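Local coordinates for protein dicer Related Helicase (Caenorhabditis elegans, PDB 6M6Q) that probably hydrolyses ATP as an RNA-binding helicase of the RLR subfamily, this chain being its N-terminal domain, at residues L92-K95 against I96-A100; H108-Q111 against Q112-R116; P75-V78 against S79-P82; I67-M70 against I71-E74. All blocks are in the same frame, centred on the assembly; numbering follows the deposited sequence.

Contact 1: residues L92-K95 against I96-A100; sequences LDVK and IRKQA
The backbone oxygen of D93 takes the N-H of R97, with D93 O and R97 N 3.0 Å apart. The bond is nearly straight, 174° at the hydrogen. The next two rungs follow the same i to i+4 pattern. K98 N reaches V94 O at 3.1 Å, and Q99 N reaches K95 O at 3.2 Å. This is the first turn of the long helix 94-127, and D93 is its N-cap. The D93 carboxylate turns back over the opening turn, with CG anti to the backbone N (chi1 171°). OD1 accepts a weak capping bond from K95 N at 3.2 Å, bent to 133°. The K95 chain folds round so that NZ comes to 3.9 Å from D93 OD2, a long salt bridge. V94 and K98 lie side by side and point the same way, V94 CG1 against K98 CE at 3.7 Å. K98 then bends at its last torsion, and NZ turns away from this methyl. V94 CG2 approaches the R97 guanidinium obliquely. On another flank of the turn, L92 CB rests on R97 CG at 4.0 Å. The polar end of R97 is held one turn further on, where NE forms a salt bridge with E101. R97 and A100 also touch I87 of helix 82-87.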
ATOM      1  N   LEU B  92      -3.395  39.561  25.115  1.00 73.67           N
ATOM      2  CA  LEU B  92      -4.518  39.619  24.155  1.00 76.38           C
ATOM      3  C   LEU B  92      -5.813  39.818  24.929  1.00 73.50           C
ATOM      4  O   LEU B  92      -5.852  39.421  26.093  1.00 77.82           O
ATOM      5  CB  LEU B  92      -4.547  38.325  23.331  1.00 77.39           C
ATOM      6  CG  LEU B  92      -3.368  38.138  22.378  1.00 70.53           C
ATOM      7  CD1 LEU B  92      -3.411  36.768  21.716  1.00 69.72           C
ATOM      8  CD2 LEU B  92      -3.342  39.232  21.334  1.00 70.82           C
ATOM      9  N   ASP B  93      -6.835  40.388  24.279  1.00 66.45           N
ATOM     10  CA  ASP B  93      -8.245  40.335  24.734  1.00 59.90           C
ATOM     11  C   ASP B  93      -8.597  38.885  25.097  1.00 55.74           C
ATOM     12  O   ASP B  93      -8.371  38.003  24.271  1.00 63.49           O
ATOM     13  CB  ASP B  93      -9.184  40.902  23.669  1.00 62.19           C
ATOM     14  CG  ASP B  93     -10.658  40.683  23.978  1.00 70.82           C
ATOM     15  OD1 ASP B  93     -11.221  39.671  23.467  1.00 63.75           O
ATOM     16  OD2 ASP B  93     -11.236  41.513  24.745  1.00 72.33           O
ATOM     17  N   VAL B  94      -9.167  38.682  26.283  1.00 56.82           N
ATOM     18  CA  VAL B  94      -9.522  37.360  26.870  1.00 61.62           C
ATOM     19  C   VAL B  94     -10.107  36.433  25.786  1.00 61.14           C
ATOM     20  O   VAL B  94      -9.633  35.284  25.693  1.00 65.98           O
ATOM     21  CB  VAL B  94     -10.471  37.549  28.076  1.00 64.16           C
ATOM     22  CG1 VAL B  94     -11.232  36.278  28.441  1.00 64.75           C
ATOM     23  CG2 VAL B  94      -9.706  38.076  29.286  1.00 66.65           C
ATOM     24  N   LYS B  95     -11.095  36.898  25.010  1.00 66.58           N
ATOM     25  CA  LYS B  95     -11.884  36.039  24.077  1.00 70.61           C
ATOM     26  C   LYS B  95     -10.958  35.489  22.976  1.00 66.17           C
ATOM     27  O   LYS B  95     -11.002  34.274  22.732  1.00 71.72           O
ATOM     28  CB  LYS B  95     -13.058  36.830  23.485  1.00 75.68           C
ATOM     29  CG  LYS B  95     -14.214  37.088  24.442  1.00 80.42           C
ATOM     30  CD  LYS B  95     -14.861  38.454  24.278  1.00 86.84           C
ATOM     31  CE  LYS B  95     -15.372  39.023  25.589  1.00 88.53           C
ATOM     32  NZ  LYS B  95     -14.289  39.670  26.373  1.00 77.04           N
ATOM     33  N   ILE B  96     -10.094  36.343  22.423  1.00 56.90           N
ATOM     34  CA  ILE B  96      -9.096  36.001  21.368  1.00 59.76           C
ATOM     35  C   ILE B  96      -8.048  35.026  21.941  1.00 62.10           C
ATOM     36  O   ILE B  96      -7.756  34.013  21.288  1.00 59.71           O
ATOM     37  CB  ILE B  96      -8.443  37.285  20.806  1.00 61.18           C
ATOM     38  CG1 ILE B  96      -9.485  38.281  20.281  1.00 65.74           C
ATOM     39  CG2 ILE B  96      -7.407  36.946  19.743  1.00 62.89           C
ATOM     40  CD1 ILE B  96     -10.205  37.832  19.009  1.00 69.26           C
ATOM     41  N   ARG B  97      -7.493  35.330  23.114  1.00 71.03           N
ATOM     42  CA  ARG B  97      -6.496  34.468  23.803  1.00 67.94           C
ATOM     43  C   ARG B  97      -7.042  33.038  23.896  1.00 63.53           C
ATOM     44  O   ARG B  97      -6.335  32.125  23.486  1.00 64.84           O
ATOM     45  CB  ARG B  97      -6.153  35.022  25.192  1.00 66.23           C
ATOM     46  CG  ARG B  97      -4.663  34.980  25.522  1.00 74.70           C
ATOM     47  CD  ARG B  97      -4.377  35.084  27.011  1.00 79.37           C
ATOM     48  NE  ARG B  97      -5.256  34.197  27.765  1.00 83.86           N
ATOM     49  CZ  ARG B  97      -6.093  34.580  28.733  1.00 82.38           C
ATOM     50  NH1 ARG B  97      -6.128  35.845  29.125  1.00 79.25           N
ATOM     51  NH2 ARG B  97      -6.881  33.683  29.316  1.00 73.86           N
ATOM     52  N   LYS B  98      -8.242  32.860  24.447  1.00 62.69           N
ATOM     53  CA  LYS B  98      -8.833  31.526  24.705  1.00 66.63           C
ATOM     54  C   LYS B  98      -9.035  30.791  23.369  1.00 69.41           C
ATOM     55  O   LYS B  98      -8.806  29.570  23.349  1.00 78.51           O
ATOM     56  CB  LYS B  98     -10.139  31.645  25.494  1.00 71.14           C
ATOM     57  CG  LYS B  98      -9.980  32.027  26.960  1.00 78.49           C
ATOM     58  CD  LYS B  98     -11.309  32.244  27.675  1.00 91.98           C
ATOM     59  CE  LYS B  98     -11.165  32.616  29.140  1.00 99.09           C
ATOM     60  NZ  LYS B  98     -11.027  31.421  30.006  1.00101.35           N
ATOM     61  N   GLN B  99      -9.433  31.491  22.291  1.00 60.98           N
ATOM     62  CA  GLN B  99      -9.596  30.872  20.937  1.00 58.30           C
ATOM     63  C   GLN B  99      -8.210  30.373  20.473  1.00 56.27           C
ATOM     64  O   GLN B  99      -8.096  29.203  20.063  1.00 59.80           O
ATOM     65  CB  GLN B  99     -10.219  31.838  19.900  1.00 55.01           C
ATOM     66  CG  GLN B  99     -11.715  32.164  20.118  1.00 62.16           C
ATOM     67  CD  GLN B  99     -12.344  33.048  19.042  1.00 65.11           C
ATOM     68  OE1 GLN B  99     -12.978  32.566  18.103  1.00 75.00           O
ATOM     69  NE2 GLN B  99     -12.199  34.360  19.176  1.00 53.88           N
ATOM     70  N   ALA B 100      -7.197  31.224  20.567  1.00 51.74           N
ATOM     71  CA  ALA B 100      -5.814  30.920  20.153  1.00 52.97           C
ATOM     72  C   ALA B 100      -5.321  29.692  20.926  1.00 51.14           C
ATOM     73  O   ALA B 100      -4.744  28.814  20.317  1.00 51.30           O
ATOM     74  CB  ALA B 100      -4.940  32.126  20.393  1.00 51.88           C
TER

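Contact 2: residues H108-Q111 against Q112-R116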
ATOM      1  N   HIS B 108      -1.553  20.478  19.063  1.00 55.26           N
ATOM      2  CA  HIS B 108      -0.604  19.751  19.928  1.00 55.51           C
ATOM      3  C   HIS B 108      -0.999  18.279  19.959  1.00 56.49           C
ATOM      4  O   HIS B 108      -0.102  17.419  19.872  1.00 63.21           O
ATOM      5  CB  HIS B 108      -0.573  20.393  21.312  1.00 54.05           C
ATOM      6  CG  HIS B 108       0.344  19.726  22.267  1.00 51.65           C
ATOM      7  ND1 HIS B 108      -0.101  18.787  23.199  1.00 52.80           N
ATOM      8  CD2 HIS B 108       1.666  19.871  22.466  1.00 47.60           C
ATOM      9  CE1 HIS B 108       0.920  18.372  23.913  1.00 53.74           C
ATOM     10  NE2 HIS B 108       2.021  19.016  23.475  1.00 53.94           N
ATOM     11  N   ALA B 109      -2.289  17.996  20.117  1.00 55.50           N
ATOM     12  CA  ALA B 109      -2.831  16.621  20.189  1.00 52.15           C
ATOM     13  C   ALA B 109      -2.649  15.966  18.825  1.00 54.86           C
ATOM     14  O   ALA B 109      -2.164  14.838  18.766  1.00 51.61           O
ATOM     15  CB  ALA B 109      -4.277  16.641  20.603  1.00 47.98           C
ATOM     16  N   HIS B 110      -3.000  16.688  17.764  1.00 59.50           N
ATOM     17  CA  HIS B 110      -2.915  16.204  16.371  1.00 61.05           C
ATOM     18  C   HIS B 110      -1.476  15.783  16.064  1.00 56.88           C
ATOM     19  O   HIS B 110      -1.290  14.672  15.590  1.00 67.59           O
ATOM     20  CB  HIS B 110      -3.437  17.252  15.407  1.00 60.93           C
ATOM     21  CG  HIS B 110      -3.335  16.837  13.985  1.00 66.06           C
ATOM     22  ND1 HIS B 110      -4.226  15.950  13.415  1.00 66.76           N
ATOM     23  CD2 HIS B 110      -2.454  17.179  13.016  1.00 66.40           C
ATOM     24  CE1 HIS B 110      -3.890  15.753  12.162  1.00 73.39           C
ATOM     25  NE2 HIS B 110      -2.798  16.492  11.896  1.00 67.97           N
ATOM     26  N   GLN B 111      -0.501  16.604  16.405  1.00 56.72           N
ATOM     27  CA  GLN B 111       0.931  16.300  16.141  1.00 65.30           C
ATOM     28  C   GLN B 111       1.331  15.009  16.874  1.00 63.67           C
ATOM     29  O   GLN B 111       2.140  14.231  16.308  1.00 68.57           O
ATOM     30  CB  GLN B 111       1.817  17.478  16.542  1.00 73.86           C
ATOM     31  CG  GLN B 111       1.845  18.585  15.493  1.00 81.40           C
ATOM     32  CD  GLN B 111       2.803  19.690  15.868  1.00 93.83           C
ATOM     33  OE1 GLN B 111       2.808  20.170  17.001  1.00104.14           O
ATOM     34  NE2 GLN B 111       3.640  20.089  14.919  1.00 92.38           N
ATOM     35  N   GLN B 112       0.740  14.756  18.049  1.00 62.41           N
ATOM     36  CA  GLN B 112       1.021  13.552  18.882  1.00 64.28           C
ATOM     37  C   GLN B 112       0.403  12.321  18.201  1.00 59.22           C
ATOM     38  O   GLN B 112       1.072  11.282  18.158  1.00 59.05           O
ATOM     39  CB  GLN B 112       0.498  13.751  20.312  1.00 70.91           C
ATOM     40  CG  GLN B 112       0.830  12.604  21.267  1.00 85.92           C
ATOM     41  CD  GLN B 112       2.287  12.573  21.661  1.00 95.98           C
ATOM     42  OE1 GLN B 112       2.852  11.515  21.925  1.00110.27           O
ATOM     43  NE2 GLN B 112       2.899  13.745  21.744  1.00115.01           N
ATOM     44  N   LYS B 113      -0.804  12.479  17.646  1.00 55.62           N
ATOM     45  CA  LYS B 113      -1.576  11.426  16.938  1.00 58.54           C
ATOM     46  C   LYS B 113      -0.794  10.973  15.699  1.00 55.56           C
ATOM     47  O   LYS B 113      -0.703   9.756  15.462  1.00 61.13           O
ATOM     48  CB  LYS B 113      -2.961  11.962  16.546  1.00 63.69           C
ATOM     49  CG  LYS B 113      -4.139  11.032  16.850  1.00 70.84           C
ATOM     50  CD  LYS B 113      -5.498  11.633  16.547  1.00 79.05           C
ATOM     51  CE  LYS B 113      -5.935  11.405  15.115  1.00 89.98           C
ATOM     52  NZ  LYS B 113      -7.324  11.867  14.883  1.00 99.77           N
ATOM     53  N   VAL B 114      -0.194  11.920  14.992  1.00 51.46           N
ATOM     54  CA  VAL B 114       0.566  11.714  13.729  1.00 52.41           C
ATOM     55  C   VAL B 114       1.808  10.855  14.027  1.00 51.62           C
ATOM     56  O   VAL B 114       2.080   9.930  13.253  1.00 55.77           O
ATOM     57  CB  VAL B 114       0.925  13.075  13.090  1.00 53.05           C
ATOM     58  CG1 VAL B 114       2.105  12.980  12.156  1.00 51.76           C
ATOM     59  CG2 VAL B 114      -0.268  13.687  12.366  1.00 56.66           C
ATOM     60  N   GLN B 115       2.497  11.122  15.138  1.00 53.83           N
ATOM     61  CA  GLN B 115       3.677  10.337  15.607  0.50 52.49           C
ATOM     62  C   GLN B 115       3.220   8.925  16.016  1.00 53.76           C
ATOM     63  O   GLN B 115       3.833   7.911  15.548  1.00 55.06           O
ATOM     64  CB  GLN B 115       4.342  11.060  16.781  0.50 50.69           C
ATOM     65  CG  GLN B 115       5.672  10.456  17.198  0.50 49.58           C
ATOM     66  CD  GLN B 115       6.217  11.112  18.438  0.50 48.67           C
ATOM     67  OE1 GLN B 115       6.780  12.209  18.392  0.50 46.50           O
ATOM     68  NE2 GLN B 115       6.061  10.432  19.561  0.50 42.49           N
ATOM     69  N   ARG B 116       2.192   8.845  16.846  1.00 53.10           N
ATOM     70  CA  ARG B 116       1.687   7.548  17.338  1.00 55.62           C
ATOM     71  C   ARG B 116       1.274   6.670  16.144  1.00 57.34           C
ATOM     72  O   ARG B 116       1.732   5.527  16.085  1.00 51.87           O
ATOM     73  CB  ARG B 116       0.569   7.756  18.349  1.00 58.86           C
ATOM     74  CG  ARG B 116       1.066   7.665  19.778  1.00 56.58           C
ATOM     75  CD  ARG B 116       0.068   8.154  20.783  1.00 61.19           C
ATOM     76  NE  ARG B 116       0.737   8.417  22.040  1.00 66.69           N
ATOM     77  CZ  ARG B 116       0.191   9.027  23.071  1.00 66.99           C
ATOM     78  NH1 ARG B 116       0.901   9.218  24.168  1.00 74.36           N
ATOM     79  NH2 ARG B 116      -1.072   9.409  23.025  1.00 68.14           N
TER
HETATM   80  O   HOH W   1      -6.957  14.617  14.449  1.00 76.49           O
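H110 and V114 stand one turn apart on the long helix 94-127, and a CH-pi contact joins their side chains. V114 CG2 lies over one face of the imidazole, 4.2 Å from the ring centroid and 26° off the ring normal. It is offset toward the rim, and its nearest ring atom is H110 NE2 at 3.8 Å. The H110 ring reaches forward along the helix because CG is anti to the backbone N (chi1 178°). The same V114 methyl also packs on H110 O, so ring and carbonyl share it. This is the close part of the contact. The backbone beneath it is sound: K113 N binds A109 O at 2.9 Å, and V114 N binds H110 O at 3.0 Å. The bonds on either side of these two are slacker. Q112 N makes weak bonds to both H108 O and A109 O, and Q115 N makes a weak one to Q111 O. The looser, wetter side is the edge of the H110 ring. A water sits there in the ring plane, between H110 and the K113 amine. H110 NE2 also bonds E175 of the second subunit, and V114 packs on N179 of that subunit, so this pair is part of the dimer contact. On a different flank, Q112 OE1 lies over one face of the R116 guanidinium, toward its rim and 3.4 Å above its plane. The water is 3.2 Å from H110 ND1 and accepts from K113 NZ at 2.8 Å.

Contact 3: residues P75-V78 against S79-P82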
ATOM      1  N   PRO B  75       2.694  12.346  26.192  1.00 71.05           N
ATOM      2  CA  PRO B  75       3.057  13.591  25.499  1.00 75.05           C
ATOM      3  C   PRO B  75       3.669  14.660  26.444  1.00 72.40           C
ATOM      4  O   PRO B  75       3.269  14.736  27.606  1.00 73.85           O
ATOM      5  CB  PRO B  75       1.709  14.038  24.889  1.00 79.60           C
ATOM      6  CG  PRO B  75       0.636  13.425  25.819  1.00 77.11           C
ATOM      7  CD  PRO B  75       1.242  12.142  26.343  1.00 74.45           C
ATOM      8  N   THR B  76       4.586  15.496  25.939  1.00 67.49           N
ATOM      9  CA  THR B  76       5.086  16.706  26.657  1.00 72.75           C
ATOM     10  C   THR B  76       3.903  17.629  26.947  1.00 70.43           C
ATOM     11  O   THR B  76       2.986  17.727  26.145  1.00 69.83           O
ATOM     12  CB  THR B  76       6.178  17.448  25.872  1.00 80.43           C
ATOM     13  OG1 THR B  76       5.652  17.852  24.604  1.00 91.21           O
ATOM     14  CG2 THR B  76       7.431  16.618  25.688  1.00 75.86           C
ATOM     15  N   PRO B  77       3.862  18.308  28.112  1.00 71.97           N
ATOM     16  CA  PRO B  77       2.723  19.166  28.449  1.00 69.54           C
ATOM     17  C   PRO B  77       2.596  20.341  27.462  1.00 72.18           C
ATOM     18  O   PRO B  77       3.618  20.960  27.112  1.00 87.48           O
ATOM     19  CB  PRO B  77       3.011  19.680  29.873  1.00 70.70           C
ATOM     20  CG  PRO B  77       4.183  18.818  30.378  1.00 74.75           C
ATOM     21  CD  PRO B  77       4.914  18.332  29.139  1.00 70.53           C
ATOM     22  N   VAL B  78       1.368  20.625  27.032  1.00 67.97           N
ATOM     23  CA  VAL B  78       1.038  21.724  26.071  1.00 67.62           C
ATOM     24  C   VAL B  78       1.355  23.096  26.716  1.00 67.70           C
ATOM     25  O   VAL B  78       1.530  24.086  25.956  1.00 56.76           O
ATOM     26  CB  VAL B  78      -0.428  21.607  25.610  1.00 69.95           C
ATOM     27  CG1 VAL B  78      -1.408  21.735  26.781  1.00 69.29           C
ATOM     28  CG2 VAL B  78      -0.762  22.600  24.497  1.00 65.91           C
ATOM     29  N   SER B  79       1.499  23.152  28.051  1.00 67.98           N
ATOM     30  CA  SER B  79       1.899  24.378  28.802  1.00 65.19           C
ATOM     31  C   SER B  79       3.352  24.740  28.497  1.00 59.76           C
ATOM     32  O   SER B  79       3.698  25.896  28.696  1.00 63.06           O
ATOM     33  CB  SER B  79       1.673  24.234  30.278  1.00 66.33           C
ATOM     34  OG  SER B  79       1.802  22.885  30.685  1.00 76.21           O
ATOM     35  N   HIS B  80       4.151  23.796  27.995  1.00 60.05           N
ATOM     36  CA  HIS B  80       5.575  24.020  27.633  1.00 61.26           C
ATOM     37  C   HIS B  80       5.712  24.280  26.128  1.00 59.44           C
ATOM     38  O   HIS B  80       6.850  24.443  25.677  1.00 66.74           O
ATOM     39  CB  HIS B  80       6.466  22.848  28.079  1.00 67.03           C
ATOM     40  CG  HIS B  80       6.550  22.653  29.559  1.00 76.16           C
ATOM     41  ND1 HIS B  80       6.688  23.708  30.454  1.00 94.51           N
ATOM     42  CD2 HIS B  80       6.508  21.531  30.306  1.00 75.79           C
ATOM     43  CE1 HIS B  80       6.702  23.236  31.686  1.00 88.57           C
ATOM     44  NE2 HIS B  80       6.600  21.907  31.622  1.00 86.52           N
ATOM     45  N   ASP B  81       4.613  24.377  25.384  1.00 54.20           N
ATOM     46  CA  ASP B  81       4.673  24.639  23.920  1.00 57.37           C
ATOM     47  C   ASP B  81       5.143  26.076  23.693  1.00 66.18           C
ATOM     48  O   ASP B  81       4.629  26.998  24.312  1.00 68.23           O
ATOM     49  CB  ASP B  81       3.332  24.365  23.253  1.00 58.44           C
ATOM     50  CG  ASP B  81       3.321  24.694  21.777  1.00 61.88           C
ATOM     51  OD1 ASP B  81       3.012  25.838  21.450  1.00 67.16           O
ATOM     52  OD2 ASP B  81       3.710  23.821  20.983  1.00 78.94           O
ATOM     53  N   PRO B  82       6.126  26.328  22.795  1.00 72.35           N
ATOM     54  CA  PRO B  82       6.639  27.686  22.592  1.00 70.03           C
ATOM     55  C   PRO B  82       5.565  28.705  22.160  1.00 71.87           C
ATOM     56  O   PRO B  82       5.613  29.821  22.633  1.00 81.21           O
ATOM     57  CB  PRO B  82       7.690  27.518  21.488  1.00 67.85           C
ATOM     58  CG  PRO B  82       8.090  26.064  21.577  1.00 73.16           C
ATOM     59  CD  PRO B  82       6.825  25.333  21.973  1.00 68.21           C
TER
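The P77 ring and the H80 imidazole cross obliquely, three residues apart round a tight turn. P77 CG comes nearest, 3.6 Å from H80 CD2, and P77 CD follows at 3.8 Å from the same carbon. H80 CG is anti to its own carbonyl carbon (chi1 -65°), which swings the ring back toward P77. P77 CB also meets S79, whose OG is 3.5 Å away. Two backbone bonds close the turn. H80 N donates to P77 O at 3.0 Å, and D81 N donates to V78 O at 3.1 Å. Both donors stand above the carbonyl planes, H80 N by 53° at P77 O and D81 N by 71° at V78 O. D81 CB packs on V78 O, while its carboxylate leads off the other way. There OD1 bonds M84 N and, weakly, D83 N, and OD2 forms a salt bridge with R107 of helix 94-127. V78 turns its side chain to H108 of that same helix. The two i to i+3 bonds mark a short 3-10 turn, which runs straight into an aspartate N-cap at the start of helix 82-87.

Contact 4: residues I67-M70 against I71-E74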
ATOM      1  N   ILE B  67      10.517   2.359  18.628  1.00 75.57           N
ATOM      2  CA  ILE B  67       9.147   2.323  18.050  1.00 67.34           C
ATOM      3  C   ILE B  67       8.141   2.221  19.196  1.00 69.27           C
ATOM      4  O   ILE B  67       7.249   3.100  19.280  1.00 65.93           O
ATOM      5  CB  ILE B  67       9.017   1.177  17.045  1.00 66.20           C
ATOM      6  CG1 ILE B  67       9.743   1.510  15.738  1.00 72.08           C
ATOM      7  CG2 ILE B  67       7.562   0.840  16.809  1.00 71.46           C
ATOM      8  CD1 ILE B  67      10.272   0.308  15.003  1.00 72.93           C
ATOM      9  N   ALA B  68       8.304   1.221  20.068  1.00 66.39           N
ATOM     10  CA  ALA B  68       7.424   0.979  21.231  1.00 63.44           C
ATOM     11  C   ALA B  68       7.248   2.290  21.994  1.00 67.18           C
ATOM     12  O   ALA B  68       6.112   2.717  22.151  1.00 66.68           O
ATOM     13  CB  ALA B  68       7.973  -0.115  22.116  1.00 58.22           C
ATOM     14  N   ARG B  69       8.344   2.921  22.409  1.00 73.49           N
ATOM     15  CA  ARG B  69       8.308   4.197  23.170  1.00 69.99           C
ATOM     16  C   ARG B  69       7.464   5.202  22.403  1.00 67.28           C
ATOM     17  O   ARG B  69       6.407   5.592  22.920  1.00 66.91           O
ATOM     18  CB  ARG B  69       9.714   4.743  23.394  1.00 76.75           C
ATOM     19  CG  ARG B  69      10.598   3.836  24.232  1.00 78.45           C
ATOM     20  CD  ARG B  69       9.818   3.204  25.360  1.00 82.92           C
ATOM     21  NE  ARG B  69      10.695   2.459  26.231  1.00 91.05           N
ATOM     22  CZ  ARG B  69      10.417   2.125  27.480  1.00 86.51           C
ATOM     23  NH1 ARG B  69       9.268   2.475  28.032  1.00 83.11           N
ATOM     24  NH2 ARG B  69      11.299   1.439  28.177  1.00 85.30           N
ATOM     25  N   MET B  70       7.867   5.540  21.185  1.00 59.29           N
ATOM     26  CA  MET B  70       7.169   6.556  20.358  1.00 61.27           C
ATOM     27  C   MET B  70       5.646   6.341  20.415  1.00 57.81           C
ATOM     28  O   MET B  70       4.931   7.320  20.307  1.00 57.30           O
ATOM     29  CB  MET B  70       7.643   6.504  18.914  1.00 65.12           C
ATOM     30  CG  MET B  70       9.003   7.150  18.723  1.00 79.15           C
ATOM     31  SD  MET B  70       8.948   8.960  18.895  1.00 77.91           S
ATOM     32  CE  MET B  70      10.337   9.422  17.857  1.00 86.07           C
ATOM     33  N   ILE B  71       5.193   5.108  20.665  1.00 59.78           N
ATOM     34  CA  ILE B  71       3.755   4.724  20.695  1.00 58.94           C
ATOM     35  C   ILE B  71       3.170   4.987  22.099  1.00 61.40           C
ATOM     36  O   ILE B  71       2.041   5.524  22.166  1.00 63.63           O
ATOM     37  CB  ILE B  71       3.575   3.256  20.243  1.00 64.22           C
ATOM     38  CG1 ILE B  71       3.918   3.071  18.756  1.00 64.78           C
ATOM     39  CG2 ILE B  71       2.170   2.744  20.566  1.00 66.56           C
ATOM     40  CD1 ILE B  71       4.077   1.619  18.345  1.00 68.35           C
ATOM     41  N   ILE B  72       3.885   4.617  23.171  1.00 60.01           N
ATOM     42  CA  ILE B  72       3.331   4.562  24.568  1.00 62.19           C
ATOM     43  C   ILE B  72       3.783   5.782  25.391  1.00 64.27           C
ATOM     44  O   ILE B  72       3.084   6.105  26.368  1.00 67.63           O
ATOM     45  CB  ILE B  72       3.708   3.248  25.273  1.00 59.94           C
ATOM     46  CG1 ILE B  72       5.223   3.039  25.341  1.00 62.04           C
ATOM     47  CG2 ILE B  72       3.001   2.082  24.612  1.00 64.02           C
ATOM     48  CD1 ILE B  72       5.639   1.830  26.153  1.00 67.35           C
ATOM     49  N   ASP B  73       4.918   6.405  25.036  1.00 70.91           N
ATOM     50  CA  ASP B  73       5.446   7.650  25.680  1.00 69.86           C
ATOM     51  C   ASP B  73       4.306   8.657  25.865  1.00 68.60           C
ATOM     52  O   ASP B  73       3.553   8.900  24.902  1.00 71.24           O
ATOM     53  CB  ASP B  73       6.575   8.296  24.861  1.00 71.02           C
ATOM     54  CG  ASP B  73       7.977   7.776  25.180  1.00 76.93           C
ATOM     55  OD1 ASP B  73       8.094   6.818  26.004  1.00 71.72           O
ATOM     56  OD2 ASP B  73       8.943   8.321  24.599  1.00 67.15           O
ATOM     57  N   GLU B  74       4.175   9.185  27.076  1.00 79.33           N
ATOM     58  CA  GLU B  74       3.240  10.275  27.443  1.00 79.32           C
ATOM     59  C   GLU B  74       3.645  11.534  26.671  1.00 71.49           C
ATOM     60  O   GLU B  74       4.825  11.803  26.480  1.00 68.88           O
ATOM     61  CB  GLU B  74       3.306  10.476  28.964  1.00 91.79           C
ATOM     62  CG  GLU B  74       1.966  10.746  29.629  1.00105.06           C
ATOM     63  CD  GLU B  74       1.056   9.545  29.753  1.00116.37           C
ATOM     64  OE1 GLU B  74       1.558   8.458  30.114  1.00123.69           O
ATOM     65  OE2 GLU B  74      -0.162   9.707  29.529  1.00128.38           O
TER
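The backbone carries helix 63-72 to its C-terminal end, where D73 N bonds R69 O at 2.7 Å, 171° at the hydrogen, and D73 is the first residue to leave helical angles. One step earlier, I72 N bonds A68 O at 3.1 Å. R69 O also receives a weak bond from I72 N, so two N-H groups converge on that oxygen. I67 and I71 lie side by side and point the same way. I71 CD1 meets I67 CG2 at 3.9 Å and also rests near I67 O. The I72 chain is set differently. Its CG1 sits between the backbone N and the carbonyl carbon (chi1 58°), which folds it back over the preceding turn. I72 CG1 then packs 3.3 Å from A68 O, and CD1 comes obliquely to the R69 guanidinium, 4.1 Å from NH1. An alanine here would lose CG1, CG2 and CD1, and is likely to open a gap beside A68 O and to take away the apolar contact at R69 NH1. The D73 carboxylate lies across the R69 chain, D73 OD1 3.7 Å from R69 CB. Their charged ends do not meet: R69 NH2 instead forms a salt bridge with E65. The residues I67, M70 and I71 face helix 94-127, touching C122, F123, F119 and S120. I72 packs against T44 in a loop, and R116 of helix 94-127 bonds D73 O, tying the helix end to that long helix.

Overall arrangement
The four contacts follow the chain in the order 4, 3, 1, 2. Contact 4 ends helix 63-72 and adjoins contact 3 in sequence, their centres 17 Å apart. Contacts 1 and 2 share helix 94-127, with centres 24 Å apart and nearest atoms about 9 Å apart. Contact 2 is the meeting point, its centre 12 Å from those of contacts 3 and 4. There R116 NH1 lies 2.8 Å from D73 O, a probable hydrogen bond, and Q112 packs on P75 and H108 on T76. Contacts 1 and 4 are the most distant pair, with centres 33 Å apart. Thus the chain from 67 to 82 lines one flank of the long helix, whose contact 2 region also meets the second subunit.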